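Local coordinates for protein nicotinate-nucleotide pyrophosphorylase (Francisella tularensis subsp. tularensis, PDB 3TQV) that probably catalyses the transfer of the phosphoribosyl group of 5-phosphoribosyl 1-diphosphate to quinolinate, yielding nicotinate mononucleotide, carbon dioxide and diphosphate for NAD synthesis, at residues 41-46 / 99-104; 49-54 / 90-95; 54-59 / 112-117; 134-139 / 262-267. All coordinates share one frame; numbering follows the deposited sequence.

Contact 1 (41-46 / 99-104)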
loop_
_atom_site.group_PDB
_atom_site.type_symbol
_atom_site.label_atom_id
_atom_site.label_comp_id
_atom_site.label_asym_id
_atom_site.label_seq_id
_atom_site.Cartn_x
_atom_site.Cartn_y
_atom_site.Cartn_z
ATOM N N ALA B 41 27.703 -7.620 13.881
ATOM C CA ALA B 41 28.495 -6.525 13.322
ATOM C C ALA B 41 29.319 -5.803 14.386
ATOM O O ALA B 41 28.936 -5.761 15.548
ATOM C CB ALA B 41 27.611 -5.550 12.576
ATOM N N GLU B 42 30.466 -5.258 13.990
ATOM C CA GLU B 42 31.292 -4.510 14.927
ATOM C C GLU B 42 30.427 -3.429 15.550
ATOM O O GLU B 42 29.611 -2.823 14.865
ATOM C CB GLU B 42 32.491 -3.863 14.224
ATOM C CG GLU B 42 33.709 -4.749 14.023
ATOM C CD GLU B 42 34.982 -3.933 13.775
ATOM O OE1 GLU B 42 35.446 -3.865 12.612
ATOM O OE2 GLU B 42 35.518 -3.352 14.745
ATOM N N ASP B 43 30.599 -3.197 16.847
ATOM C CA ASP B 43 29.807 -2.200 17.562
ATOM C C ASP B 43 30.511 -0.846 17.494
ATOM O O ASP B 43 31.032 -0.349 18.491
ATOM C CB ASP B 43 29.594 -2.638 19.016
ATOM C CG ASP B 43 28.605 -1.761 19.758
ATOM O OD1 ASP B 43 27.660 -1.242 19.125
ATOM O OD2 ASP B 43 28.767 -1.592 20.983
ATOM N N ILE B 44 30.529 -0.259 16.302
ATOM C CA ILE B 44 31.280 0.962 16.051
ATOM C C ILE B 44 30.468 1.976 15.239
ATOM O O ILE B 44 29.340 1.708 14.824
ATOM C CB ILE B 44 32.565 0.659 15.269
ATOM C CG1 ILE B 44 32.225 0.255 13.832
ATOM C CG2 ILE B 44 33.367 -0.451 15.949
ATOM C CD1 ILE B 44 33.325 0.591 12.828
ATOM N N ASP B 45 31.037 3.153 15.022
ATOM C CA ASP B 45 30.393 4.122 14.149
ATOM C C ASP B 45 30.826 3.885 12.715
ATOM O O ASP B 45 31.918 3.375 12.450
ATOM C CB ASP B 45 30.713 5.562 14.566
ATOM C CG ASP B 45 29.797 6.067 15.670
ATOM O OD1 ASP B 45 29.013 5.262 16.210
ATOM O OD2 ASP B 45 29.864 7.266 16.006
ATOM N N THR B 46 29.955 4.246 11.788
ATOM C CA THR B 46 30.325 4.294 10.393
ATOM C C THR B 46 29.484 5.317 9.649
ATOM O O THR B 46 28.961 6.265 10.231
ATOM C CB THR B 46 30.209 2.928 9.722
ATOM O OG1 THR B 46 30.633 3.041 8.362
ATOM C CG2 THR B 46 28.784 2.409 9.765
ATOM N N ASN B 99 26.072 4.533 14.325
ATOM C CA ASN B 99 26.369 3.156 14.705
ATOM C C ASN B 99 25.924 2.130 13.663
ATOM O O ASN B 99 24.799 2.170 13.187
ATOM C CB ASN B 99 25.731 2.845 16.060
ATOM C CG ASN B 99 25.973 1.417 16.500
ATOM O OD1 ASN B 99 25.216 0.507 16.151
ATOM N ND2 ASN B 99 27.042 1.210 17.265
ATOM N N VAL B 100 26.819 1.204 13.329
ATOM C CA VAL B 100 26.564 0.166 12.328
ATOM C C VAL B 100 25.279 -0.634 12.595
ATOM O O VAL B 100 24.477 -0.873 11.692
ATOM C CB VAL B 100 27.722 -0.842 12.289
ATOM C CG1 VAL B 100 27.755 -1.542 10.962
ATOM C CG2 VAL B 100 29.032 -0.151 12.542
ATOM N N ARG B 101 25.103 -1.046 13.846
ATOM C CA ARG B 101 24.019 -1.936 14.220
ATOM C C ARG B 101 22.698 -1.210 14.130
ATOM O O ARG B 101 21.741 -1.705 13.553
ATOM C CB ARG B 101 24.252 -2.477 15.635
ATOM C CG ARG B 101 25.617 -3.112 15.807
ATOM C CD ARG B 101 25.720 -3.858 17.113
ATOM N NE ARG B 101 26.944 -4.650 17.213
ATOM C CZ ARG B 101 27.329 -5.270 18.321
ATOM N NH1 ARG B 101 26.583 -5.187 19.406
ATOM N NH2 ARG B 101 28.449 -5.967 18.350
ATOM N N SER B 102 22.660 -0.021 14.711
ATOM C CA SER B 102 21.487 0.842 14.639
ATOM C C SER B 102 21.119 1.053 13.170
ATOM O O SER B 102 19.987 0.812 12.760
ATOM C CB SER B 102 21.793 2.185 15.303
ATOM O OG SER B 102 22.304 2.019 16.612
ATOM N N ILE B 103 22.101 1.474 12.378
ATOM C CA ILE B 103 21.887 1.755 10.968
ATOM C C ILE B 103 21.349 0.540 10.209
ATOM O O ILE B 103 20.395 0.661 9.425
ATOM C CB ILE B 103 23.180 2.249 10.298
ATOM C CG1 ILE B 103 23.521 3.663 10.767
ATOM C CG2 ILE B 103 23.029 2.251 8.787
ATOM C CD1 ILE B 103 24.895 4.138 10.334
ATOM N N LEU B 104 21.963 -0.620 10.435
ATOM C CA LEU B 104 21.558 -1.828 9.735
ATOM C C LEU B 104 20.143 -2.217 10.126
ATOM O O LEU B 104 19.447 -2.923 9.387
ATOM C CB LEU B 104 22.512 -2.995 10.026
ATOM C CG LEU B 104 23.908 -2.929 9.401
ATOM C CD1 LEU B 104 24.738 -4.160 9.769
ATOM C CD2 LEU B 104 23.834 -2.719 7.887
HETATM O O HOH W 1 28.729 3.235 18.152
#
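The R101 guanidinium is overlapped on one face by D43, whose CB lies over its centre, 3.5 Å from R101 CZ. The arginine chain runs extended from CG to NE. The edge of the guanidinium meets A41 O, which lies close to the guanidinium plane. A41 O accepts from R101 NE at 2.8 Å and from R101 NH2 at 2.9 Å, so one carbonyl is gripped side-on by two donors. This should restrict rotation of the guanidinium. The D43 carboxylate adds a long salt bridge through charge alone, as no N-H points at it.

N99 works in two directions. Its OD1 caps the helix that starts at V100, accepting from S102 N at 3.0 Å and more weakly from R101 N. Its ND2 meets D43 OD1 from above the carboxylate plane, at 3.1 Å. A water joins the same ND2 to D45 OD1. V100 N donates to I44 O at 3.0 Å. V100 CG2 lies 3.5 Å from I44 CG1, the two side chains pointing the same way.

The contact is at the surface. It ties the loop and the first residues of strand 45-52 to the start of helix 100-130. I103 packs on strand 281-285, and L104 on H178 of the second subunit.

Contact 2 (49-54 / 90-95); sequences FCITRE and NARIFE
F49 and R92 form a flat stack across neighbouring antiparallel strands. The R92 guanidinium lies over one face of the F49 ring, with planes 6° apart. Its CZ is 3.6 Å from the ring centroid and almost on the ring normal, a cation-pi contact. NE sits over the CD1-CE1 side and NH2 over the CE2-CZ side. With chi1 at 64°, F49 CG is flanked by both backbone neighbours of CA, and the ring comes to lie over the arginine. R92 NH1 also forms a salt bridge with E95 OE2 at 3.1 Å; the hydrogen bond within it is weak.

The other face of the sheet is buried. C50 CB rests over one face of the F94 ring, offset toward the rim, 3.6 Å from its centroid in a CH-pi contact. C50 SG meets I93 CD1 and approaches the same ring obliquely. W79 meets the F94 ring from outside the two segments. The backbone bond from I93 N to C50 O is 2.9 Å long; C50 N donates to F94 O at 3.2 Å.

Toward R53 and N90 the pairing loosens. The bonds from T52 N to A91 O and from N90 N to T52 O are both weak. A water there donates to R53 O at 2.6 Å and to N90 OD1 at 2.9 Å. R53 and N90 are exposed.

The chemistry is two-sided. Carbon and sulfur contacts fill the buried face. On the other face the F49 ring and the E95 carboxylate probably both stabilise the positive charge of R92.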
loop_
_atom_site.group_PDB
_atom_site.type_symbol
_atom_site.label_atom_id
_atom_site.label_comp_id
_atom_site.label_asym_id
_atom_site.label_seq_id
_atom_site.Cartn_x
_atom_site.Cartn_y
_atom_site.Cartn_z
ATOM N N PHE B 49 24.730 6.006 2.939
ATOM C CA PHE B 49 23.956 6.927 2.129
ATOM C C PHE B 49 22.915 6.182 1.312
ATOM O O PHE B 49 23.071 5.000 1.028
ATOM C CB PHE B 49 24.875 7.765 1.238
ATOM C CG PHE B 49 25.643 6.964 0.212
ATOM C CD1 PHE B 49 25.067 6.647 -1.016
ATOM C CD2 PHE B 49 26.944 6.551 0.466
ATOM C CE1 PHE B 49 25.764 5.929 -1.960
ATOM C CE2 PHE B 49 27.651 5.823 -0.476
ATOM C CZ PHE B 49 27.068 5.517 -1.693
ATOM N N CYS B 50 21.852 6.877 0.936
ATOM C CA CYS B 50 20.731 6.236 0.271
ATOM C C CYS B 50 20.557 6.751 -1.155
ATOM O O CYS B 50 20.506 7.960 -1.374
ATOM C CB CYS B 50 19.454 6.476 1.087
ATOM S SG CYS B 50 17.934 5.954 0.276
ATOM N N ILE B 51 20.461 5.847 -2.125
ATOM C CA ILE B 51 20.201 6.266 -3.497
ATOM C C ILE B 51 18.837 5.857 -3.991
ATOM O O ILE B 51 18.293 4.853 -3.554
ATOM C CB ILE B 51 21.174 5.630 -4.491
ATOM C CG1 ILE B 51 21.754 4.345 -3.914
ATOM C CG2 ILE B 51 22.253 6.613 -4.894
ATOM C CD1 ILE B 51 22.404 3.502 -4.965
ATOM N N THR B 52 18.308 6.634 -4.930
ATOM C CA THR B 52 17.261 6.150 -5.814
ATOM C C THR B 52 17.938 5.464 -6.993
ATOM O O THR B 52 19.063 5.797 -7.349
ATOM C CB THR B 52 16.439 7.275 -6.416
ATOM O OG1 THR B 52 16.416 8.395 -5.532
ATOM C CG2 THR B 52 15.034 6.799 -6.647
ATOM N N ARG B 53 17.261 4.504 -7.602
ATOM C CA ARG B 53 17.775 3.949 -8.835
ATOM C C ARG B 53 16.947 4.511 -9.999
ATOM O O ARG B 53 17.148 4.144 -11.156
ATOM C CB ARG B 53 17.726 2.422 -8.805
ATOM C CG ARG B 53 18.363 1.778 -7.586
ATOM C CD ARG B 53 19.883 1.675 -7.715
ATOM N NE ARG B 53 20.427 0.639 -6.840
ATOM C CZ ARG B 53 21.717 0.480 -6.550
ATOM N NH1 ARG B 53 22.633 1.298 -7.053
ATOM N NH2 ARG B 53 22.096 -0.506 -5.746
ATOM N N GLU B 54 16.022 5.414 -9.686
ATOM C CA GLU B 54 15.112 5.935 -10.697
ATOM C C GLU B 54 14.616 7.309 -10.318
ATOM O O GLU B 54 14.636 7.675 -9.160
ATOM C CB GLU B 54 13.937 4.980 -10.895
ATOM C CG GLU B 54 13.339 4.482 -9.586
ATOM C CD GLU B 54 12.058 3.688 -9.772
ATOM O OE1 GLU B 54 11.977 2.568 -9.203
ATOM O OE2 GLU B 54 11.137 4.190 -10.473
ATOM N N ASN B 90 19.569 7.927 -9.568
ATOM C CA ASN B 90 20.934 7.645 -9.125
ATOM C C ASN B 90 21.546 8.703 -8.222
ATOM O O ASN B 90 22.753 8.720 -7.999
ATOM C CB ASN B 90 21.842 7.324 -10.318
ATOM C CG ASN B 90 21.467 6.001 -10.983
ATOM O OD1 ASN B 90 21.231 4.984 -10.295
ATOM N ND2 ASN B 90 21.376 6.009 -12.318
ATOM N N ALA B 91 20.700 9.569 -7.679
ATOM C CA ALA B 91 21.156 10.625 -6.790
ATOM C C ALA B 91 21.029 10.195 -5.336
ATOM O O ALA B 91 20.185 9.354 -4.997
ATOM C CB ALA B 91 20.366 11.896 -7.034
ATOM N N ARG B 92 21.871 10.775 -4.483
ATOM C CA ARG B 92 21.850 10.477 -3.062
ATOM C C ARG B 92 20.815 11.369 -2.398
ATOM O O ARG B 92 20.889 12.594 -2.518
ATOM C CB ARG B 92 23.218 10.747 -2.434
ATOM C CG ARG B 92 24.367 9.871 -2.899
ATOM C CD ARG B 92 25.574 10.119 -2.002
ATOM N NE ARG B 92 26.776 9.397 -2.420
ATOM C CZ ARG B 92 27.903 9.367 -1.713
ATOM N NH1 ARG B 92 27.970 10.009 -0.556
ATOM N NH2 ARG B 92 28.955 8.692 -2.151
ATOM N N ILE B 93 19.856 10.779 -1.689
ATOM C CA ILE B 93 18.838 11.592 -1.032
ATOM C C ILE B 93 19.221 12.009 0.388
ATOM O O ILE B 93 18.906 13.121 0.827
ATOM C CB ILE B 93 17.441 10.943 -1.075
ATOM C CG1 ILE B 93 17.496 9.500 -0.578
ATOM C CG2 ILE B 93 16.903 10.959 -2.498
ATOM C CD1 ILE B 93 16.291 8.685 -0.972
ATOM N N PHE B 94 19.918 11.138 1.105
ATOM C CA PHE B 94 20.375 11.524 2.430
ATOM C C PHE B 94 21.635 10.783 2.789
ATOM O O PHE B 94 21.990 9.819 2.131
ATOM C CB PHE B 94 19.285 11.317 3.495
ATOM C CG PHE B 94 18.925 9.867 3.738
ATOM C CD1 PHE B 94 19.654 9.098 4.644
ATOM C CD2 PHE B 94 17.860 9.286 3.072
ATOM C CE1 PHE B 94 19.334 7.765 4.873
ATOM C CE2 PHE B 94 17.531 7.962 3.285
ATOM C CZ PHE B 94 18.267 7.190 4.189
ATOM N N GLU B 95 22.326 11.258 3.816
ATOM C CA GLU B 95 23.534 10.601 4.292
ATOM C C GLU B 95 23.424 10.326 5.771
ATOM O O GLU B 95 22.770 11.060 6.520
ATOM C CB GLU B 95 24.772 11.439 3.999
ATOM C CG GLU B 95 25.166 11.418 2.535
ATOM C CD GLU B 95 26.213 12.461 2.191
ATOM O OE1 GLU B 95 26.357 13.438 2.961
ATOM O OE2 GLU B 95 26.889 12.298 1.147
HETATM O O HOH W 2 19.497 3.700 -12.234
#

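Contact 3 (54-59 / 112-117); sequences EEMILC and NFIQML
I114 and L58 make a carbon-to-carbon contact, with L58 CD1 3.6 Å from I114 CG2. The two side chains cross at a slant. The methyl CE of M56, a selenomethionine in the model, approaches the same I114 CG2 at 4.3 Å. One turn on, L117 CB faces C59. It lies 3.8 Å from C59 SG and 3.6 Å from C59 O. With I114 chi1 at -40°, the CG2 branch is the one that touches L58, M56 and C59 O.

The next shell holds these groups in place. M56 and L58 are backbone-bonded to the 84-87 region: M56 to V87, L58 to A84 and Q85. Helix 100-130 reaches back with hydroxyls. S118 OG takes the bond from C59 N, and T122 OG1 takes that from I57 N. Helix 149-159 covers C59 with Y154, A155 and C158. Elsewhere on helix 100-130, F113 packs on P146 of the second subunit.

All six touching residues are buried. The two segments meet through side-chain carbons, the C59 sulfur and the C59 carbonyl. The chemistry implies a mainly apolar association, probably favoured by the exclusion of water. Directional bonds to this helix come from S118 and T122, further along it.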
loop_
_atom_site.group_PDB
_atom_site.type_symbol
_atom_site.label_atom_id
_atom_site.label_comp_id
_atom_site.label_asym_id
_atom_site.label_seq_id
_atom_site.Cartn_x
_atom_site.Cartn_y
_atom_site.Cartn_z
ATOM N N GLU B 54 16.022 5.414 -9.686
ATOM C CA GLU B 54 15.112 5.935 -10.697
ATOM C C GLU B 54 14.616 7.309 -10.318
ATOM O O GLU B 54 14.636 7.675 -9.160
ATOM C CB GLU B 54 13.937 4.980 -10.895
ATOM C CG GLU B 54 13.339 4.482 -9.586
ATOM C CD GLU B 54 12.058 3.688 -9.772
ATOM O OE1 GLU B 54 11.977 2.568 -9.203
ATOM O OE2 GLU B 54 11.137 4.190 -10.473
ATOM N N GLU B 55 14.191 8.083 -11.304
ATOM C CA GLU B 55 13.692 9.430 -11.041
ATOM C C GLU B 55 12.457 9.331 -10.168
ATOM O O GLU B 55 11.672 8.384 -10.291
ATOM C CB GLU B 55 13.364 10.140 -12.351
ATOM C CG GLU B 55 13.042 11.624 -12.239
ATOM C CD GLU B 55 12.840 12.253 -13.612
ATOM O OE1 GLU B 55 11.703 12.658 -13.929
ATOM O OE2 GLU B 55 13.826 12.322 -14.376
HETATM N N MSE B 56 12.276 10.303 -9.280
HETATM C CA MSE B 56 11.236 10.175 -8.278
HETATM C C MSE B 56 10.926 11.485 -7.596
HETATM O O MSE B 56 11.757 12.383 -7.563
HETATM C CB MSE B 56 11.672 9.157 -7.233
HETATM C CG MSE B 56 12.955 9.539 -6.528
HETATM SE SE MSE B 56 12.680 9.934 -4.636
HETATM C CE MSE B 56 12.592 8.130 -3.920
ATOM N N ILE B 57 9.708 11.579 -7.060
ATOM C CA ILE B 57 9.318 12.664 -6.162
ATOM C C ILE B 57 9.440 12.174 -4.732
ATOM O O ILE B 57 8.687 11.304 -4.299
ATOM C CB ILE B 57 7.877 13.139 -6.404
ATOM C CG1 ILE B 57 7.678 13.574 -7.862
ATOM C CG2 ILE B 57 7.541 14.290 -5.470
ATOM C CD1 ILE B 57 8.538 14.781 -8.277
ATOM N N LEU B 58 10.405 12.722 -4.008
ATOM C CA LEU B 58 10.654 12.340 -2.631
ATOM C C LEU B 58 9.503 12.680 -1.702
ATOM O O LEU B 58 8.905 13.762 -1.774
ATOM C CB LEU B 58 11.930 13.008 -2.120
ATOM C CG LEU B 58 12.270 12.914 -0.619
ATOM C CD1 LEU B 58 12.258 11.458 -0.129
ATOM C CD2 LEU B 58 13.627 13.571 -0.335
ATOM N N CYS B 59 9.210 11.730 -0.824
ATOM C CA CYS B 59 8.242 11.894 0.250
ATOM C C CYS B 59 8.592 10.887 1.356
ATOM O O CYS B 59 8.846 9.710 1.091
ATOM C CB CYS B 59 6.825 11.690 -0.278
ATOM S SG CYS B 59 5.528 12.088 0.910
ATOM N N ASN B 112 11.317 1.463 3.518
ATOM C CA ASN B 112 9.928 1.056 3.302
ATOM C C ASN B 112 8.946 2.222 3.352
ATOM O O ASN B 112 7.890 2.185 2.723
ATOM C CB ASN B 112 9.498 -0.026 4.287
ATOM C CG ASN B 112 9.914 -1.405 3.844
ATOM O OD1 ASN B 112 9.847 -2.362 4.611
ATOM N ND2 ASN B 112 10.365 -1.513 2.603
ATOM N N PHE B 113 9.280 3.259 4.108
ATOM C CA PHE B 113 8.442 4.452 4.107
ATOM C C PHE B 113 8.698 5.355 2.897
ATOM O O PHE B 113 7.757 5.882 2.293
ATOM C CB PHE B 113 8.593 5.244 5.400
ATOM C CG PHE B 113 7.731 4.744 6.522
ATOM C CD1 PHE B 113 8.268 3.968 7.528
ATOM C CD2 PHE B 113 6.390 5.069 6.576
ATOM C CE1 PHE B 113 7.495 3.536 8.565
ATOM C CE2 PHE B 113 5.605 4.636 7.623
ATOM C CZ PHE B 113 6.154 3.867 8.615
ATOM N N ILE B 114 9.962 5.531 2.538
ATOM C CA ILE B 114 10.272 6.364 1.386
ATOM C C ILE B 114 9.756 5.686 0.119
ATOM O O ILE B 114 9.105 6.327 -0.696
ATOM C CB ILE B 114 11.786 6.668 1.265
ATOM C CG1 ILE B 114 12.389 6.942 2.636
ATOM C CG2 ILE B 114 12.019 7.862 0.381
ATOM C CD1 ILE B 114 11.602 7.914 3.448
ATOM N N GLN B 115 10.039 4.394 -0.036
ATOM C CA GLN B 115 9.580 3.625 -1.199
ATOM C C GLN B 115 8.137 3.911 -1.501
ATOM O O GLN B 115 7.743 4.138 -2.642
ATOM C CB GLN B 115 9.596 2.142 -0.880
ATOM C CG GLN B 115 10.883 1.448 -1.068
ATOM C CD GLN B 115 10.790 0.042 -0.560
ATOM O OE1 GLN B 115 9.727 -0.406 -0.111
ATOM N NE2 GLN B 115 11.901 -0.669 -0.616
HETATM N N MSE B 116 7.352 3.835 -0.440
HETATM C CA MSE B 116 5.921 3.845 -0.540
HETATM C C MSE B 116 5.422 5.242 -0.858
HETATM O O MSE B 116 4.787 5.469 -1.892
HETATM C CB MSE B 116 5.333 3.364 0.774
HETATM C CG MSE B 116 3.851 3.147 0.715
HETATM SE SE MSE B 116 3.107 3.211 2.489
HETATM C CE MSE B 116 1.236 3.423 1.990
ATOM N N LEU B 117 5.732 6.175 0.036
ATOM C CA LEU B 117 5.234 7.538 -0.072
ATOM C C LEU B 117 5.783 8.245 -1.293
ATOM O O LEU B 117 5.069 9.000 -1.949
ATOM C CB LEU B 117 5.550 8.322 1.203
ATOM C CG LEU B 117 4.896 7.674 2.431
ATOM C CD1 LEU B 117 5.376 8.302 3.733
ATOM C CD2 LEU B 117 3.374 7.716 2.320
#

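Contact 4 (134-139 / 262-267)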
loop_
_atom_site.group_PDB
_atom_site.type_symbol
_atom_site.label_atom_id
_atom_site.label_comp_id
_atom_site.label_asym_id
_atom_site.label_seq_id
_atom_site.Cartn_x
_atom_site.Cartn_y
_atom_site.Cartn_z
ATOM N N TYR B 134 -3.361 21.964 -19.452
ATOM C CA TYR B 134 -4.783 22.277 -19.319
ATOM C C TYR B 134 -5.006 22.960 -17.979
ATOM O O TYR B 134 -4.098 23.012 -17.165
ATOM C CB TYR B 134 -5.620 21.003 -19.481
ATOM C CG TYR B 134 -5.069 20.096 -20.573
ATOM C CD1 TYR B 134 -5.380 20.307 -21.930
ATOM C CD2 TYR B 134 -4.197 19.058 -20.262
ATOM C CE1 TYR B 134 -4.847 19.486 -22.942
ATOM C CE2 TYR B 134 -3.670 18.230 -21.258
ATOM C CZ TYR B 134 -3.996 18.439 -22.594
ATOM O OH TYR B 134 -3.453 17.597 -23.557
ATOM N N LYS B 135 -6.187 23.512 -17.754
ATOM C CA LYS B 135 -6.462 24.194 -16.491
ATOM C C LYS B 135 -6.928 23.248 -15.381
ATOM O O LYS B 135 -6.928 23.604 -14.204
ATOM C CB LYS B 135 -7.484 25.307 -16.698
ATOM C CG LYS B 135 -7.594 26.243 -15.528
ATOM C CD LYS B 135 -8.687 27.240 -15.767
ATOM C CE LYS B 135 -8.938 28.107 -14.547
ATOM N NZ LYS B 135 -8.062 29.336 -14.518
ATOM N N THR B 136 -7.303 22.040 -15.769
ATOM C CA THR B 136 -7.759 21.017 -14.847
ATOM C C THR B 136 -6.778 20.718 -13.703
ATOM O O THR B 136 -5.565 20.765 -13.895
ATOM C CB THR B 136 -8.016 19.731 -15.624
ATOM O OG1 THR B 136 -8.704 20.057 -16.838
ATOM C CG2 THR B 136 -8.856 18.767 -14.805
ATOM N N LYS B 137 -7.312 20.422 -12.514
ATOM C CA LYS B 137 -6.499 19.969 -11.375
ATOM C C LYS B 137 -6.833 18.527 -10.956
ATOM O O LYS B 137 -7.917 18.021 -11.248
ATOM C CB LYS B 137 -6.671 20.894 -10.167
ATOM C CG LYS B 137 -6.494 22.366 -10.459
ATOM C CD LYS B 137 -5.046 22.811 -10.348
ATOM C CE LYS B 137 -4.899 24.330 -10.575
ATOM N NZ LYS B 137 -5.766 25.164 -9.669
ATOM N N LEU B 138 -5.887 17.888 -10.264
ATOM C CA LEU B 138 -6.004 16.505 -9.778
ATOM C C LEU B 138 -6.542 16.424 -8.342
ATOM O O LEU B 138 -6.001 17.047 -7.419
ATOM C CB LEU B 138 -4.625 15.850 -9.799
ATOM C CG LEU B 138 -4.484 14.424 -10.325
ATOM C CD1 LEU B 138 -4.957 14.393 -11.754
ATOM C CD2 LEU B 138 -3.039 13.939 -10.244
ATOM N N LEU B 139 -7.601 15.656 -8.145
ATOM C CA LEU B 139 -8.085 15.415 -6.793
ATOM C C LEU B 139 -7.898 13.955 -6.408
ATOM O O LEU B 139 -8.019 13.066 -7.244
ATOM C CB LEU B 139 -9.552 15.811 -6.666
ATOM C CG LEU B 139 -9.822 17.311 -6.741
ATOM C CD1 LEU B 139 -11.310 17.574 -6.688
ATOM C CD2 LEU B 139 -9.107 18.051 -5.621
ATOM N N THR B 262 -11.329 18.685 -21.928
ATOM C CA THR B 262 -12.702 19.167 -21.860
ATOM C C THR B 262 -12.738 20.436 -21.041
ATOM O O THR B 262 -13.631 21.268 -21.211
ATOM C CB THR B 262 -13.633 18.143 -21.182
ATOM O OG1 THR B 262 -13.370 18.121 -19.779
ATOM C CG2 THR B 262 -13.423 16.761 -21.751
ATOM N N GLY B 263 -11.771 20.567 -20.133
ATOM C CA GLY B 263 -11.645 21.750 -19.306
ATOM C C GLY B 263 -12.442 21.714 -18.014
ATOM O O GLY B 263 -12.674 22.762 -17.394
ATOM N N VAL B 264 -12.881 20.532 -17.595
ATOM C CA VAL B 264 -13.472 20.449 -16.273
ATOM C C VAL B 264 -12.402 20.849 -15.283
ATOM O O VAL B 264 -11.212 20.571 -15.505
ATOM C CB VAL B 264 -13.903 19.045 -15.911
ATOM C CG1 VAL B 264 -15.277 18.743 -16.500
ATOM C CG2 VAL B 264 -12.799 18.033 -16.342
ATOM N N ASP B 265 -12.838 21.478 -14.190
ATOM C CA ASP B 265 -11.941 22.031 -13.194
ATOM C C ASP B 265 -11.049 20.953 -12.591
ATOM O O ASP B 265 -9.836 21.132 -12.449
ATOM C CB ASP B 265 -12.757 22.684 -12.074
ATOM C CG ASP B 265 -13.882 23.574 -12.593
ATOM O OD1 ASP B 265 -13.599 24.595 -13.265
ATOM O OD2 ASP B 265 -15.058 23.278 -12.294
ATOM N N PHE B 266 -11.674 19.836 -12.229
ATOM C CA PHE B 266 -11.029 18.810 -11.425
ATOM C C PHE B 266 -11.230 17.402 -11.969
ATOM O O PHE B 266 -12.284 17.082 -12.500
ATOM C CB PHE B 266 -11.589 18.839 -10.015
ATOM C CG PHE B 266 -11.232 20.064 -9.234
ATOM C CD1 PHE B 266 -9.912 20.338 -8.911
ATOM C CD2 PHE B 266 -12.227 20.912 -8.771
ATOM C CE1 PHE B 266 -9.585 21.453 -8.158
ATOM C CE2 PHE B 266 -11.916 22.034 -8.017
ATOM C CZ PHE B 266 -10.585 22.310 -7.717
ATOM N N ILE B 267 -10.212 16.566 -11.808
ATOM C CA ILE B 267 -10.299 15.151 -12.146
ATOM C C ILE B 267 -9.971 14.297 -10.918
ATOM O O ILE B 267 -8.856 14.348 -10.400
ATOM C CB ILE B 267 -9.330 14.788 -13.282
ATOM C CG1 ILE B 267 -9.717 15.534 -14.558
ATOM C CG2 ILE B 267 -9.310 13.282 -13.514
ATOM C CD1 ILE B 267 -8.796 15.273 -15.723
#
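T136 meets the other segment through every atom of its side chain. CB lies 3.3 Å from V264 O. OG1 donates to the same V264 O at 2.9 Å, almost in line with the carbonyl bond. A chi1 of -43° for OG1 leaves the methyl CG2 on the far side of CB from the backbone N, where it meets I267 CG1 at 3.4 Å. The hydroxyl is thus held on the loop before strand 266-268, while the methyl packs on I267 of that strand.

From K137 on, the backbones pair in parallel. K137 N donates to D265 O, I267 N to K137 O at 2.8 Å, and L139 N to I267 O at 2.9 Å. Strands 137-139 and 266-268 are neighbours in the parallel sheet of the C-terminal domain, an alpha/beta barrel-type fold of the NadC family. Strand 137-139 is outermost in that sheet within this chain.

On one face, F266 lies between two side chains of the neighbouring strand. K137 CB is 3.5 Å from F266 CD1, and L139 CD1 is 3.6 Å from F266 CG. Both approach the ring obliquely. On the other face L138 and I267 both pack on I256 of helix 256-260. D265 OD2 accepts from L245 N of the next strand, 244-248.

Contacts 1, 2 and 3 belong to the N-terminal domain and contact 4 to the C-terminal domain. Contacts 1 and 2 share strand 45-52, with centres about 20 Å apart. Contact 2 runs directly into contact 3 at E54; their centres are about 10 Å apart. Helix 100-130 serves both contact 1 and contact 3, then leads on to strand 137-139 of contact 4. Contacts 3 and 4 stay about 11 Å apart at their nearest atoms. In contact 4, the side chains of I267 and V269, a predicted substrate-binding residue, are about 4 Å apart. On the helix segment of contact 3, N112 and Q115 pack on R142 and K143 of the second subunit, which are predicted to bind substrate.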